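PDB 4FS7: uncharacterized protein from Bacteroides ovatus, which is of unknown function but, as an extracellular leucine-rich repeat protein of the BspA type, probably takes part in protein binding. Local coordinates for residues E8-N12 with V44-V50; P79-I85 with I101-K106; I334-S338 with A359-Q363. One frame throughout, in Å; residues are numbered along the deposited sequence.

Contact 1 (E8-N12 with V44-V50)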
loop_
_atom_site.group_PDB
_atom_site.type_symbol
_atom_site.label_atom_id
_atom_site.label_comp_id
_atom_site.label_asym_id
_atom_site.label_seq_id
_atom_site.Cartn_x
_atom_site.Cartn_y
_atom_site.Cartn_z
ATOM N N GLU A 8 -12.987 21.172 34.461
ATOM C CA GLU A 8 -12.281 19.915 34.233
ATOM C C GLU A 8 -11.027 20.054 33.368
ATOM O O GLU A 8 -10.368 19.064 33.096
ATOM C CB GLU A 8 -13.231 18.882 33.602
ATOM C CG GLU A 8 -14.459 18.539 34.449
ATOM C CD GLU A 8 -14.108 17.864 35.779
ATOM O OE1 GLU A 8 -13.103 17.111 35.847
ATOM O OE2 GLU A 8 -14.852 18.088 36.763
ATOM N N ILE A 9 -10.653 21.267 32.978
ATOM C CA ILE A 9 -9.662 21.470 31.905
ATOM C C ILE A 9 -8.462 22.262 32.402
ATOM O O ILE A 9 -8.620 23.218 33.190
ATOM C CB ILE A 9 -10.298 22.193 30.712
ATOM C CG1 ILE A 9 -11.497 21.360 30.216
ATOM C CG2 ILE A 9 -9.266 22.397 29.556
ATOM C CD1 ILE A 9 -12.364 22.062 29.213
ATOM N N THR A 10 -7.267 21.871 31.969
ATOM C CA THR A 10 -6.049 22.583 32.301
ATOM C C THR A 10 -5.555 23.418 31.116
ATOM O O THR A 10 -5.773 23.048 29.957
ATOM C CB THR A 10 -4.914 21.666 32.839
ATOM O OG1 THR A 10 -4.339 20.890 31.756
ATOM C CG2 THR A 10 -5.448 20.756 33.915
ATOM N N TYR A 11 -4.877 24.525 31.427
ATOM C CA TYR A 11 -4.475 25.538 30.485
ATOM C C TYR A 11 -3.042 25.930 30.705
ATOM O O TYR A 11 -2.563 25.982 31.863
ATOM C CB TYR A 11 -5.370 26.791 30.591
ATOM C CG TYR A 11 -6.831 26.506 30.310
ATOM C CD1 TYR A 11 -7.297 26.568 28.992
ATOM C CD2 TYR A 11 -7.722 26.112 31.296
ATOM C CE1 TYR A 11 -8.595 26.284 28.689
ATOM C CE2 TYR A 11 -9.040 25.866 31.003
ATOM C CZ TYR A 11 -9.469 25.895 29.669
ATOM O OH TYR A 11 -10.798 25.593 29.403
ATOM N N ASN A 12 -2.383 26.265 29.610
ATOM C CA ASN A 12 -1.082 26.895 29.618
ATOM C C ASN A 12 -1.144 28.250 28.907
ATOM O O ASN A 12 -1.779 28.379 27.865
ATOM C CB ASN A 12 -0.008 26.048 28.925
ATOM C CG ASN A 12 0.282 24.748 29.623
ATOM O OD1 ASN A 12 -0.233 24.456 30.681
ATOM N ND2 ASN A 12 1.043 23.892 28.944
ATOM N N VAL A 44 -15.912 16.470 27.302
ATOM C CA VAL A 44 -15.005 17.586 27.579
ATOM C C VAL A 44 -15.504 18.776 26.800
ATOM O O VAL A 44 -15.503 18.785 25.568
ATOM C CB VAL A 44 -13.572 17.262 27.185
ATOM C CG1 VAL A 44 -12.620 18.445 27.399
ATOM C CG2 VAL A 44 -13.070 16.066 27.978
ATOM N N ASN A 45 -15.955 19.799 27.521
ATOM C CA ASN A 45 -16.560 20.948 26.920
ATOM C C ASN A 45 -15.610 22.143 26.996
ATOM O O ASN A 45 -15.518 22.788 28.056
ATOM C CB ASN A 45 -17.870 21.221 27.636
ATOM C CG ASN A 45 -18.844 21.892 26.765
ATOM O OD1 ASN A 45 -18.470 22.761 25.955
ATOM N ND2 ASN A 45 -20.124 21.492 26.878
ATOM N N ILE A 46 -14.856 22.432 25.931
ATOM C CA ILE A 46 -13.827 23.438 26.009
ATOM C C ILE A 46 -14.459 24.824 25.767
ATOM O O ILE A 46 -15.050 25.056 24.716
ATOM C CB ILE A 46 -12.701 23.202 24.965
ATOM C CG1 ILE A 46 -12.017 21.835 25.185
ATOM C CG2 ILE A 46 -11.715 24.358 24.961
ATOM C CD1 ILE A 46 -11.097 21.401 24.049
ATOM N N PRO A 47 -14.306 25.754 26.717
ATOM C CA PRO A 47 -14.892 27.088 26.520
ATOM C C PRO A 47 -14.011 27.949 25.607
ATOM O O PRO A 47 -12.790 27.714 25.472
ATOM C CB PRO A 47 -14.940 27.627 27.942
ATOM C CG PRO A 47 -13.708 27.032 28.593
ATOM C CD PRO A 47 -13.652 25.636 28.029
ATOM N N PRO A 48 -14.586 29.021 25.032
ATOM C CA PRO A 48 -13.813 29.928 24.177
ATOM C C PRO A 48 -12.994 30.958 24.945
ATOM O O PRO A 48 -12.047 31.543 24.393
ATOM C CB PRO A 48 -14.889 30.631 23.361
ATOM C CG PRO A 48 -16.111 30.568 24.212
ATOM C CD PRO A 48 -16.035 29.272 24.919
ATOM N N VAL A 49 -13.381 31.176 26.204
ATOM C CA VAL A 49 -12.785 32.191 27.092
ATOM C C VAL A 49 -12.769 31.634 28.499
ATOM O O VAL A 49 -13.729 30.970 28.915
ATOM C CB VAL A 49 -13.573 33.547 27.070
ATOM C CG1 VAL A 49 -12.927 34.550 28.023
ATOM C CG2 VAL A 49 -13.649 34.123 25.713
ATOM N N VAL A 50 -11.671 31.914 29.216
ATOM C CA VAL A 50 -11.607 31.627 30.619
ATOM C C VAL A 50 -11.072 32.889 31.339
ATOM O O VAL A 50 -10.348 33.713 30.754
ATOM C CB VAL A 50 -10.721 30.393 30.946
ATOM C CG1 VAL A 50 -11.367 29.092 30.433
ATOM C CG2 VAL A 50 -9.267 30.593 30.433
#

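Contact 2 (P79-I85 with I101-K106)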
loop_
_atom_site.group_PDB
_atom_site.type_symbol
_atom_site.label_atom_id
_atom_site.label_comp_id
_atom_site.label_asym_id
_atom_site.label_seq_id
_atom_site.Cartn_x
_atom_site.Cartn_y
_atom_site.Cartn_z
ATOM N N PRO A 79 -14.409 24.932 20.750
ATOM C CA PRO A 79 -15.034 26.178 20.349
ATOM C C PRO A 79 -14.387 26.762 19.087
ATOM O O PRO A 79 -13.267 26.420 18.732
ATOM C CB PRO A 79 -14.775 27.090 21.560
ATOM C CG PRO A 79 -13.461 26.606 22.084
ATOM C CD PRO A 79 -13.521 25.107 21.902
ATOM N N SER A 80 -15.078 27.690 18.436
ATOM C CA SER A 80 -14.639 28.244 17.165
ATOM C C SER A 80 -13.365 29.040 17.246
ATOM O O SER A 80 -12.733 29.341 16.230
ATOM C CB SER A 80 -15.722 29.108 16.557
ATOM O OG SER A 80 -15.907 30.295 17.317
ATOM N N THR A 81 -13.006 29.409 18.473
ATOM C CA THR A 81 -11.826 30.192 18.729
ATOM C C THR A 81 -10.518 29.414 18.621
ATOM O O THR A 81 -9.447 30.018 18.481
ATOM C CB THR A 81 -11.909 30.858 20.118
ATOM O OG1 THR A 81 -12.151 29.852 21.109
ATOM C CG2 THR A 81 -13.099 31.862 20.123
ATOM N N VAL A 82 -10.610 28.083 18.656
ATOM C CA VAL A 82 -9.436 27.247 18.508
ATOM C C VAL A 82 -9.048 27.201 17.049
ATOM O O VAL A 82 -9.797 26.730 16.210
ATOM C CB VAL A 82 -9.677 25.848 19.102
ATOM C CG1 VAL A 82 -8.613 24.839 18.642
ATOM C CG2 VAL A 82 -9.716 25.899 20.625
ATOM N N ARG A 83 -7.844 27.681 16.763
ATOM C CA ARG A 83 -7.330 27.783 15.393
ATOM C C ARG A 83 -6.142 26.892 15.106
ATOM O O ARG A 83 -5.732 26.793 13.936
ATOM C CB ARG A 83 -6.988 29.212 15.021
ATOM C CG ARG A 83 -5.949 29.836 15.796
ATOM C CD ARG A 83 -5.870 31.325 15.398
ATOM N NE ARG A 83 -4.662 31.898 15.982
ATOM C CZ ARG A 83 -4.614 32.781 16.980
ATOM N NH1 ARG A 83 -5.717 33.291 17.525
ATOM N NH2 ARG A 83 -3.429 33.171 17.425
ATOM N N GLU A 84 -5.663 26.179 16.116
ATOM C CA GLU A 84 -4.504 25.301 15.978
ATOM C C GLU A 84 -4.665 24.147 16.943
ATOM O O GLU A 84 -5.090 24.337 18.071
ATOM C CB GLU A 84 -3.246 26.082 16.325
ATOM C CG GLU A 84 -1.945 25.335 16.192
ATOM C CD GLU A 84 -0.755 26.217 16.565
ATOM O OE1 GLU A 84 -0.798 27.424 16.244
ATOM O OE2 GLU A 84 0.207 25.691 17.167
ATOM N N ILE A 85 -4.345 22.939 16.488
ATOM C CA ILE A 85 -4.424 21.717 17.293
ATOM C C ILE A 85 -3.037 21.063 17.185
ATOM O O ILE A 85 -2.543 20.821 16.087
ATOM C CB ILE A 85 -5.520 20.774 16.817
ATOM C CG1 ILE A 85 -6.900 21.462 16.912
ATOM C CG2 ILE A 85 -5.462 19.471 17.628
ATOM C CD1 ILE A 85 -8.057 20.607 16.342
ATOM N N ILE A 101 -13.898 19.783 14.456
ATOM C CA ILE A 101 -12.703 20.560 14.147
ATOM C C ILE A 101 -13.155 21.918 13.637
ATOM O O ILE A 101 -13.797 22.027 12.604
ATOM C CB ILE A 101 -11.815 19.911 13.087
ATOM C CG1 ILE A 101 -11.563 18.439 13.416
ATOM C CG2 ILE A 101 -10.481 20.664 13.011
ATOM C CD1 ILE A 101 -10.881 18.250 14.738
ATOM N N PRO A 102 -12.825 23.001 14.365
ATOM C CA PRO A 102 -13.239 24.330 13.925
ATOM C C PRO A 102 -12.730 24.718 12.542
ATOM O O PRO A 102 -11.666 24.279 12.095
ATOM C CB PRO A 102 -12.610 25.247 14.993
ATOM C CG PRO A 102 -12.509 24.429 16.149
ATOM C CD PRO A 102 -12.151 23.065 15.667
ATOM N N ASP A 103 -13.482 25.609 11.913
ATOM C CA ASP A 103 -13.241 26.064 10.554
ATOM C C ASP A 103 -11.905 26.716 10.362
ATOM O O ASP A 103 -11.383 26.724 9.241
ATOM C CB ASP A 103 -14.335 27.043 10.074
ATOM C CG ASP A 103 -15.643 26.384 9.751
ATOM O OD1 ASP A 103 -15.705 25.145 9.602
ATOM O OD2 ASP A 103 -16.639 27.142 9.611
ATOM N N SER A 104 -11.336 27.318 11.408
ATOM C CA SER A 104 -10.061 28.020 11.321
ATOM C C SER A 104 -8.829 27.109 11.366
ATOM O O SER A 104 -7.707 27.572 11.157
ATOM C CB SER A 104 -9.950 29.059 12.456
ATOM O OG SER A 104 -10.949 30.059 12.322
ATOM N N VAL A 105 -9.023 25.812 11.684
ATOM C CA VAL A 105 -7.880 24.887 11.771
ATOM C C VAL A 105 -7.396 24.540 10.348
ATOM O O VAL A 105 -8.191 24.080 9.523
ATOM C CB VAL A 105 -8.240 23.638 12.556
ATOM C CG1 VAL A 105 -7.140 22.572 12.453
ATOM C CG2 VAL A 105 -8.500 24.019 14.009
ATOM N N LYS A 106 -6.101 24.787 10.077
ATOM C CA LYS A 106 -5.529 24.624 8.747
ATOM C C LYS A 106 -4.717 23.332 8.584
ATOM O O LYS A 106 -4.454 22.899 7.438
ATOM C CB LYS A 106 -4.636 25.819 8.407
ATOM C CG LYS A 106 -5.415 27.151 8.342
ATOM C CD LYS A 106 -4.547 28.416 8.439
ATOM C CE LYS A 106 -5.426 29.716 8.435
ATOM N NZ LYS A 106 -6.569 29.727 9.475
HETATM O O HOH W 1 -13.175 28.485 13.587
HETATM O O HOH W 2 -11.055 31.347 15.025
HETATM O O HOH W 3 -4.158 25.319 12.191
HETATM O O HOH W 4 -5.133 28.939 11.915
#

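Contact 3 (I334-S338 with A359-Q363)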
loop_
_atom_site.group_PDB
_atom_site.type_symbol
_atom_site.label_atom_id
_atom_site.label_comp_id
_atom_site.label_asym_id
_atom_site.label_seq_id
_atom_site.Cartn_x
_atom_site.Cartn_y
_atom_site.Cartn_z
ATOM N N ILE A 334 18.061 -18.461 -19.035
ATOM C CA ILE A 334 17.142 -18.961 -18.036
ATOM C C ILE A 334 17.913 -19.010 -16.723
ATOM O O ILE A 334 18.981 -19.603 -16.681
ATOM C CB ILE A 334 16.626 -20.445 -18.393
ATOM C CG1 ILE A 334 15.786 -20.416 -19.686
ATOM C CG2 ILE A 334 15.849 -21.064 -17.247
ATOM C CD1 ILE A 334 15.500 -21.822 -20.309
ATOM N N GLY A 335 17.413 -18.359 -15.683
ATOM C CA GLY A 335 18.130 -18.236 -14.439
ATOM C C GLY A 335 18.167 -19.435 -13.535
ATOM O O GLY A 335 17.583 -20.488 -13.781
ATOM N N LYS A 336 18.973 -19.298 -12.484
ATOM C CA LYS A 336 19.062 -20.312 -11.435
ATOM C C LYS A 336 17.672 -20.614 -10.889
ATOM O O LYS A 336 16.912 -19.683 -10.583
ATOM C CB LYS A 336 19.981 -19.778 -10.322
ATOM C CG LYS A 336 20.055 -20.653 -9.096
ATOM C CD LYS A 336 21.093 -20.169 -8.077
ATOM C CE LYS A 336 21.212 -21.108 -6.904
ATOM N NZ LYS A 336 22.279 -20.670 -5.970
ATOM N N ARG A 337 17.308 -21.885 -10.783
ATOM C CA ARG A 337 16.042 -22.317 -10.175
ATOM C C ARG A 337 14.840 -21.677 -10.861
ATOM O O ARG A 337 13.762 -21.650 -10.290
ATOM C CB ARG A 337 16.044 -22.023 -8.686
ATOM C CG ARG A 337 16.963 -22.953 -7.903
ATOM C CD ARG A 337 17.225 -22.514 -6.447
ATOM N NE ARG A 337 15.989 -22.384 -5.680
ATOM C CZ ARG A 337 15.985 -22.225 -4.361
ATOM N NH1 ARG A 337 17.121 -22.164 -3.680
ATOM N NH2 ARG A 337 14.844 -22.062 -3.715
ATOM N N SER A 338 14.949 -21.268 -12.133
ATOM C CA SER A 338 13.812 -20.556 -12.727
ATOM C C SER A 338 12.534 -21.340 -12.848
ATOM O O SER A 338 11.462 -20.742 -12.799
ATOM C CB SER A 338 14.196 -19.961 -14.094
ATOM O OG SER A 338 15.102 -18.868 -14.001
ATOM N N ALA A 359 21.726 -22.772 -12.436
ATOM C CA ALA A 359 21.838 -23.960 -11.617
ATOM C C ALA A 359 20.458 -24.419 -11.195
ATOM O O ALA A 359 19.629 -23.644 -10.686
ATOM C CB ALA A 359 22.730 -23.726 -10.404
ATOM N N ASN A 360 20.195 -25.707 -11.365
ATOM C CA ASN A 360 18.974 -26.301 -10.892
ATOM C C ASN A 360 17.710 -25.632 -11.443
ATOM O O ASN A 360 16.653 -25.696 -10.831
ATOM C CB ASN A 360 18.977 -26.380 -9.357
ATOM C CG ASN A 360 19.929 -27.418 -8.874
ATOM O OD1 ASN A 360 19.971 -28.527 -9.430
ATOM N ND2 ASN A 360 20.647 -27.114 -7.817
ATOM N N ALA A 361 17.814 -25.117 -12.681
ATOM C CA ALA A 361 16.670 -24.475 -13.301
ATOM C C ALA A 361 15.444 -25.373 -13.388
ATOM O O ALA A 361 14.326 -24.902 -13.351
ATOM C CB ALA A 361 17.042 -23.920 -14.652
ATOM N N PHE A 362 15.687 -26.690 -13.584
ATOM C CA PHE A 362 14.610 -27.643 -13.738
ATOM C C PHE A 362 14.625 -28.721 -12.674
ATOM O O PHE A 362 14.047 -29.774 -12.837
ATOM C CB PHE A 362 14.637 -28.229 -15.180
ATOM C CG PHE A 362 14.396 -27.202 -16.210
ATOM C CD1 PHE A 362 13.118 -26.768 -16.482
ATOM C CD2 PHE A 362 15.461 -26.577 -16.846
ATOM C CE1 PHE A 362 12.910 -25.767 -17.392
ATOM C CE2 PHE A 362 15.231 -25.550 -17.760
ATOM C CZ PHE A 362 13.952 -25.156 -18.037
ATOM N N GLN A 363 15.267 -28.427 -11.543
ATOM C CA GLN A 363 15.223 -29.331 -10.418
ATOM C C GLN A 363 13.777 -29.509 -9.963
ATOM O O GLN A 363 13.010 -28.540 -9.918
ATOM C CB GLN A 363 16.071 -28.767 -9.299
ATOM C CG GLN A 363 16.094 -29.628 -8.052
ATOM C CD GLN A 363 17.009 -29.030 -7.033
ATOM O OE1 GLN A 363 16.862 -27.890 -6.639
ATOM N NE2 GLN A 363 17.993 -29.808 -6.616
#

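Contact 1 (E8-N12 with V44-V50)
Ile9 and Tyr11 reach from strand 9-13 into the concave side of the bend that joins strands 42-45 and 49-52, and so close part of the hydrophobic core at the N-terminal end of the leucine-rich repeat solenoid. Being two residues apart on one strand, they leave it on the same side, with Thr10 facing the other way. Ile9 is extended to its tip: CG1 stands anti to the carbonyl carbon (chi1 -58°), and chi2 of 170° carries CD1 out to residues 44-47. That one methyl does all the touching, resting 3.4 Å from Asn45 O and also meeting Val44 CG1, Ile46 CG1 at 4.0 Å, and Pro47 CD. Tyr11 arrives beside it from the direction opposite to Pro47, and its phenol oxygen abuts the proline ring, while Val50 crosses the tyrosine obliquely, its CG1 lying 3.8 Å from Tyr11 CZ. No hydrogen bond links the two segments; the fit is one of carbon against carbon and of oxygen against carbon. Around the contact, Phe4 meets the Tyr11 ring, and Val20 and Val59 also touch its side chain. A leucine in place of Tyr11 would probably leave a gap beside Pro47 and Val50, since no phenol would span the distance to them. At the far end of the tyrosine, OH sits 3.2 Å from Pro47 CD and 3.3 Å from Pro47 CG.

Contact 2 (P79-I85 with I101-K106)
Two type I beta turns, Pro79 to Val82 and Pro102 to Val105, lie one above the other in matching orientation, with CA atoms 5.3 Å apart at Ser80 and Pro102 and 4.7 Å apart at Arg83 and Val105. No direct hydrogen bond joins them. The ring of Pro102 sits over the first turn, its CG 3.3 Å from Pro79 O and its CB 3.4 Å from Val82 O, a buried carbonyl oxygen that finds no polar partner in the model. Val105 turns CG2 to the same oxygen and, deeper in, meets Ile85 at about a right angle. In the conformer modelled here, Ile101 CD1 also touches Ile85 CD1, at 4.0 Å. Turns stacked in this way are characteristic of a leucine-rich repeat solenoid, in which successive coils pile up; here the aliphatic residues of one coil lie on those of the coil before. Toward the surface, water takes over the bonding. One water donates to Ser80 O and accepts from Ser104 N, and a second links Ser80 O with one conformer of Ser104 OG. Arg83 O receives two more waters, which accept from Lys106 N and Lys106 NZ, and it lies 3.6 Å from Val105 CA in a nearly straight CA-H...O contact (164° at H). Arg83 sets its CB 3.9 Å from Ser104 CB, and its extended chain then leads away to a salt bridge with Glu16. Lys106 folds back instead, NZ donating to Ser104 O at 3.0 Å.

Contact 3 (I334-S338 with A359-Q363)
Ala359 O receives the one hydrogen bond between the two segments, from Arg337 N at 2.9 Å. The bond is bent, with 143° at the hydrogen, and the donor stands 26° off the carbonyl plane. Lys336 crowds the same oxygen, its CA giving a CA-H...O contact and its CG coming to 3.4 Å. That approach follows from chi1 of 174°, which sets CG anti to the backbone N, on the side of Ala359 O, before the extended chain leads the ammonium group away. A straighter CA-H...O contact runs from Arg337 CA to Asn360 O at 3.5 Å. Each segment is curled by a beta turn, type II from Gly335 to Ser338 and type I from Asn360 to Gln363. The methyl of Ala361 faces the first of these segments, with CB 3.6 Å from Gly335 O and 4.0 Å from Ile334 CG2. Farther inside, Ile334 CD1 meets the edge of the Phe362 ring, near its plane, 4.3 Å from CZ. The ring stacks on Phe384 and also meets that of Phe339, the two planes nearly parallel, so the aromatic row continues through neighbouring coils. Arg337 bends at its third torsion and forms a salt bridge with Glu317, while one conformer of Ser338 OG bonds to Gly312 O; both tie this coil to the preceding one. Successive turns joined by backbone bonds over a row of phenylalanines are characteristic of a BspA-type leucine-rich repeat solenoid.

Contacts 1 and 2 adjoin near the N-terminal end of the solenoid, their centres 14 Å apart. Residues 44-50 lie against residues 79-85: Ile46 O is 3.2 Å from Pro79 CD, and Pro48 CA is 3.5 Å from Thr81 OG1. Both contacts also reach the same mixed sheet. Contact 3 lies on the opposite side of the chain's centre, about 70 Å from contact 1 and 62 Å from contact 2, centre to centre, and touches neither. Contacts 2 and 3 both stack one turn on another, but waters bridge the backbones at 79-85 and 101-106, whereas a direct bond joins those of contact 3.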